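Local atomic coordinates of epidermin leader peptide processing serine protease EpiP (Staphylococcus aureus subsp. aureus, PDB entry 3QFH), a protein that probably cleaves the leader peptide from the precursor of the lantibiotic epidermin, acting as a subtilisin-like serine endopeptidase. Residues Ala276-Asp281 and Glu327-Gly332; Thr336-Pro341 and Pro387-Ala392. One frame throughout, in Å; residues are numbered along the deposited sequence.

Overall arrangement
Both contacts belong to the subtilisin-like catalytic domain and involve its seven-stranded parallel sheet. Contact 1 joins the loop leaving strand 273-277 to the loop that leads towards strand 338-341; contact 2 then packs that strand, outermost in the sheet, on helix 382-400. Their centres lie about 12 Å apart, and they meet where CA of Phe331 comes within 3.5 Å of OG1 of Thr336. Each relates differently to the probable catalytic triad, Ser383, His177 and Asp130: the side chain of Asn280 in contact 1 is near it without touching, and the helix that supplies Lys388 and Val389 to contact 2 carries Ser383 in its first turn.

Contact 1 of 2, residues Ala276-Asp281 and Glu327-Gly332; sequences AAAGND and EFSNFG
The carboxamide of Asn280 and the ring of Phe328 run alongside in a common direction, their planes 30° apart; OD1 of Asn280 approaches CD2 of Phe328 obliquely, at 3.4 Å. At the edge of the Phe331 ring, in its plane, sits O of Ser329. The amide of Asn330 lies along the backbone of Gly279, with its ND2 3.3 Å from CA of Gly279. The loop after strand 273-277 is the one that in subtilases carries the oxyanion-hole asparagine, a role consistent with Asn280. OD1 of Asn280 is held by the backbone N of Thr382, the residue before the probable nucleophile Ser383, so Phe328 flanks an amide whose rotation this bond probably helps to set. Asn330 does most of the joining. Its backbone N gives a nearly straight bond (169°) to O of Gly279, 2.9 Å away. With CG beside its own backbone N (chi1 -75°), the side chain turns back over Gly279, and OD1 accepts N of Asp281 at 3.0 Å, a bent bond with the donor above the amide's carbonyl plane. Ile283 N also donates to OD1, while ND2 reaches Asp305 and Tyr238, leaving this buried amide gripped at both ends. CB of Ala278 packs 4.3 Å from CB of Asn330. OG of Ser329, also bonded by Ser318 N, donates to O of Asn330 at 2.9 Å, on a lone pair in the carbonyl plane.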
loop_
_atom_site.group_PDB
_atom_site.type_symbol
_atom_site.label_atom_id
_atom_site.label_comp_id
_atom_site.label_asym_id
_atom_site.label_seq_id
_atom_site.Cartn_x
_atom_site.Cartn_y
_atom_site.Cartn_z
ATOM N N ALA A 276 -1.616 -5.057 0.858
ATOM C CA ALA A 276 -0.310 -4.522 1.071
ATOM C C ALA A 276 0.729 -5.207 0.196
ATOM O O ALA A 276 0.671 -6.409 -0.038
ATOM C CB ALA A 276 0.062 -4.706 2.548
ATOM N N ALA A 277 1.694 -4.430 -0.246
ATOM C CA ALA A 277 2.786 -4.949 -1.053
ATOM C C ALA A 277 3.813 -5.642 -0.186
ATOM O O ALA A 277 4.172 -5.148 0.879
ATOM C CB ALA A 277 3.478 -3.814 -1.810
ATOM N N ALA A 278 4.295 -6.779 -0.662
ATOM C CA ALA A 278 5.397 -7.439 -0.018
ATOM C C ALA A 278 6.592 -6.515 -0.275
ATOM O O ALA A 278 6.531 -5.649 -1.150
ATOM C CB ALA A 278 5.636 -8.798 -0.625
ATOM N N GLY A 279 7.662 -6.682 0.494
ATOM C CA GLY A 279 8.847 -5.854 0.321
ATOM C C GLY A 279 9.557 -6.228 -0.961
ATOM O O GLY A 279 9.256 -7.277 -1.577
ATOM N N ASN A 280 10.508 -5.379 -1.349
ATOM C CA ASN A 280 11.264 -5.547 -2.563
ATOM C C ASN A 280 12.743 -5.863 -2.328
ATOM O O ASN A 280 13.581 -5.427 -3.078
ATOM C CB ASN A 280 11.145 -4.278 -3.421
ATOM C CG ASN A 280 9.741 -4.056 -3.944
ATOM O OD1 ASN A 280 9.418 -4.478 -5.045
ATOM N ND2 ASN A 280 8.889 -3.452 -3.135
ATOM N N ASP A 281 13.056 -6.650 -1.315
ATOM C CA ASP A 281 14.455 -6.957 -1.009
ATOM C C ASP A 281 14.814 -8.404 -1.225
ATOM O O ASP A 281 15.888 -8.843 -0.838
ATOM C CB ASP A 281 14.738 -6.540 0.421
ATOM C CG ASP A 281 14.549 -5.059 0.616
ATOM O OD1 ASP A 281 15.204 -4.289 -0.103
ATOM O OD2 ASP A 281 13.746 -4.660 1.472
ATOM N N GLU A 327 12.728 -11.704 -8.642
ATOM C CA GLU A 327 13.923 -11.864 -7.803
ATOM C C GLU A 327 13.944 -10.875 -6.626
ATOM O O GLU A 327 14.513 -11.152 -5.578
ATOM C CB GLU A 327 15.216 -11.747 -8.634
ATOM C CG GLU A 327 15.551 -10.360 -9.186
ATOM C CD GLU A 327 14.723 -9.925 -10.394
ATOM O OE1 GLU A 327 14.986 -8.802 -10.871
ATOM O OE2 GLU A 327 13.823 -10.673 -10.866
ATOM N N PHE A 328 13.301 -9.731 -6.797
ATOM C CA PHE A 328 13.267 -8.730 -5.743
ATOM C C PHE A 328 12.103 -8.913 -4.764
ATOM O O PHE A 328 12.012 -8.202 -3.781
ATOM C CB PHE A 328 13.174 -7.328 -6.359
ATOM C CG PHE A 328 12.019 -7.149 -7.352
ATOM C CD1 PHE A 328 12.275 -7.060 -8.718
ATOM C CD2 PHE A 328 10.715 -7.042 -6.922
ATOM C CE1 PHE A 328 11.257 -6.896 -9.631
ATOM C CE2 PHE A 328 9.669 -6.864 -7.832
ATOM C CZ PHE A 328 9.942 -6.794 -9.193
ATOM N N SER A 329 11.197 -9.854 -5.015
ATOM C CA SER A 329 10.038 -9.977 -4.134
ATOM C C SER A 329 10.332 -10.674 -2.814
ATOM O O SER A 329 10.914 -11.748 -2.775
ATOM C CB SER A 329 8.895 -10.734 -4.818
ATOM O OG SER A 329 7.690 -10.618 -4.039
ATOM N N ASN A 330 9.948 -10.049 -1.725
ATOM C CA ASN A 330 10.002 -10.747 -0.460
ATOM C C ASN A 330 8.995 -11.904 -0.562
ATOM O O ASN A 330 8.109 -11.920 -1.444
ATOM C CB ASN A 330 9.639 -9.836 0.714
ATOM C CG ASN A 330 10.748 -8.848 1.074
ATOM O OD1 ASN A 330 11.810 -8.768 0.424
ATOM N ND2 ASN A 330 10.508 -8.099 2.137
ATOM N N PHE A 331 9.152 -12.879 0.314
ATOM C CA PHE A 331 8.268 -14.025 0.362
ATOM C C PHE A 331 8.441 -14.753 1.691
ATOM O O PHE A 331 9.237 -14.337 2.546
ATOM C CB PHE A 331 8.627 -14.978 -0.770
ATOM C CG PHE A 331 10.004 -15.560 -0.650
ATOM C CD1 PHE A 331 10.188 -16.847 -0.159
ATOM C CD2 PHE A 331 11.125 -14.812 -1.005
ATOM C CE1 PHE A 331 11.452 -17.381 -0.035
ATOM C CE2 PHE A 331 12.401 -15.342 -0.886
ATOM C CZ PHE A 331 12.561 -16.635 -0.395
ATOM N N GLY A 332 7.713 -15.855 1.835
ATOM C CA GLY A 332 7.837 -16.728 2.988
ATOM C C GLY A 332 6.533 -17.302 3.489
ATOM O O GLY A 332 5.446 -16.795 3.172
#

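Contact 2 of 2, residues Thr336-Pro341 and Pro387-Ala392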
loop_
_atom_site.group_PDB
_atom_site.type_symbol
_atom_site.label_atom_id
_atom_site.label_comp_id
_atom_site.label_asym_id
_atom_site.label_seq_id
_atom_site.Cartn_x
_atom_site.Cartn_y
_atom_site.Cartn_z
ATOM N N THR A 336 3.212 -14.365 2.259
ATOM C CA THR A 336 2.588 -14.192 0.946
ATOM C C THR A 336 1.202 -14.865 0.857
ATOM O O THR A 336 1.072 -16.053 1.159
ATOM C CB THR A 336 3.490 -14.796 -0.135
ATOM O OG1 THR A 336 4.794 -14.219 -0.029
ATOM C CG2 THR A 336 2.931 -14.555 -1.524
ATOM N N ASP A 337 0.190 -14.098 0.441
ATOM C CA ASP A 337 -1.172 -14.614 0.236
ATOM C C ASP A 337 -1.501 -14.873 -1.235
ATOM O O ASP A 337 -2.309 -15.766 -1.560
ATOM C CB ASP A 337 -2.188 -13.611 0.789
ATOM C CG ASP A 337 -2.082 -13.457 2.301
ATOM O OD1 ASP A 337 -2.112 -14.487 3.000
ATOM O OD2 ASP A 337 -1.966 -12.321 2.797
ATOM N N ILE A 338 -0.867 -14.088 -2.108
ATOM C CA ILE A 338 -1.127 -14.104 -3.520
ATOM C C ILE A 338 0.006 -13.381 -4.258
ATOM O O ILE A 338 0.768 -12.636 -3.671
ATOM C CB ILE A 338 -2.475 -13.377 -3.785
ATOM C CG1 ILE A 338 -2.960 -13.557 -5.221
ATOM C CG2 ILE A 338 -2.353 -11.908 -3.443
ATOM C CD1 ILE A 338 -4.431 -13.173 -5.418
ATOM N N ALA A 339 0.097 -13.598 -5.557
ATOM C CA ALA A 339 1.080 -12.922 -6.367
ATOM C C ALA A 339 0.432 -12.337 -7.626
ATOM O O ALA A 339 -0.534 -12.877 -8.152
ATOM C CB ALA A 339 2.188 -13.893 -6.742
ATOM N N ALA A 340 0.952 -11.212 -8.096
ATOM C CA ALA A 340 0.487 -10.618 -9.351
ATOM C C ALA A 340 1.758 -10.135 -10.076
ATOM O O ALA A 340 2.799 -9.971 -9.434
ATOM C CB ALA A 340 -0.480 -9.475 -9.092
ATOM N N PRO A 341 1.690 -9.938 -11.404
ATOM C CA PRO A 341 2.872 -9.475 -12.177
ATOM C C PRO A 341 3.405 -8.109 -11.749
ATOM O O PRO A 341 2.663 -7.102 -11.716
ATOM C CB PRO A 341 2.335 -9.392 -13.604
ATOM C CG PRO A 341 1.185 -10.368 -13.630
ATOM C CD PRO A 341 0.548 -10.226 -12.289
ATOM N N PRO A 387 -1.603 -3.257 -6.825
ATOM C CA PRO A 387 -2.828 -2.622 -7.336
ATOM C C PRO A 387 -3.668 -3.522 -8.211
ATOM O O PRO A 387 -4.895 -3.298 -8.310
ATOM C CB PRO A 387 -2.308 -1.414 -8.140
ATOM C CG PRO A 387 -0.841 -1.676 -8.322
ATOM C CD PRO A 387 -0.422 -2.435 -7.111
ATOM N N LYS A 388 -3.036 -4.525 -8.833
ATOM C CA LYS A 388 -3.758 -5.505 -9.657
ATOM C C LYS A 388 -4.715 -6.342 -8.798
ATOM O O LYS A 388 -5.871 -6.614 -9.190
ATOM C CB LYS A 388 -2.770 -6.409 -10.416
ATOM C CG LYS A 388 -1.937 -5.693 -11.481
ATOM C CD LYS A 388 -1.098 -6.703 -12.273
ATOM C CE LYS A 388 -0.302 -6.035 -13.389
ATOM N NZ LYS A 388 0.688 -5.092 -12.839
ATOM N N VAL A 389 -4.232 -6.722 -7.614
ATOM C CA VAL A 389 -5.014 -7.466 -6.651
ATOM C C VAL A 389 -6.089 -6.567 -6.057
ATOM O O VAL A 389 -7.236 -7.008 -5.892
ATOM C CB VAL A 389 -4.140 -8.082 -5.545
ATOM C CG1 VAL A 389 -4.997 -8.712 -4.438
ATOM C CG2 VAL A 389 -3.158 -9.110 -6.147
ATOM N N SER A 390 -5.750 -5.316 -5.731
ATOM C CA SER A 390 -6.768 -4.393 -5.189
ATOM C C SER A 390 -7.898 -4.214 -6.205
ATOM O O SER A 390 -9.093 -4.259 -5.862
ATOM C CB SER A 390 -6.189 -3.016 -4.841
ATOM O OG SER A 390 -5.250 -3.083 -3.779
ATOM N N GLY A 391 -7.528 -3.956 -7.448
ATOM C CA GLY A 391 -8.523 -3.811 -8.512
ATOM C C GLY A 391 -9.411 -5.033 -8.660
ATOM O O GLY A 391 -10.629 -4.907 -8.817
ATOM N N ALA A 392 -8.800 -6.220 -8.600
ATOM C CA ALA A 392 -9.520 -7.480 -8.711
ATOM C C ALA A 392 -10.560 -7.629 -7.597
ATOM O O ALA A 392 -11.724 -8.035 -7.852
ATOM C CB ALA A 392 -8.521 -8.682 -8.709
#
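Lys388 meets strand 338-341 along most of its length, beginning at CB, which rests 4.0 Å from CB of Ala340. The chain then runs extended through chi2 and chi3, and CD crosses the Pro341 ring at a slant, 3.9 Å from CD of Pro341. CE comes within 3.6 Å of O of Pro341, and a bend at the last torsion (chi4 64°) turns the ammonium group onto that carbonyl. NZ donates to O of Pro341 at 3.0 Å, with a C=O...N angle of 155° and the nitrogen slightly off the carbonyl plane. Asp104 forms a salt bridge with the same NZ, and Gln184 OE1 and Leu384 O are further acceptors. Four oxygens thus lie round a buried nitrogen and must share its three N-H groups; the carboxylate would be expected to help keep it charged.

The setting is the doubly wound alpha/beta architecture of the subtilisin-like fold. The axis of the 387-392 segment passes 8.3 Å from that of strand 338-341, outermost in the parallel sheet, with 110° between their directions. Alternation along the strand turns Ile338 and Ala340 to the helix and Ala339 away from it. Val389, the next residue, makes the apolar half of the contact: CG1 is anti to the backbone N, leaving CG2 as the branch that touches the strand. That methyl lies 4.0 Å from CG2 of Ile338, the two side chains running antiparallel past one another, and it also packs against CB of Ala340. Val316 of the neighbouring strand and Leu413 of helix 406-416 touch both Ile338 and Val389.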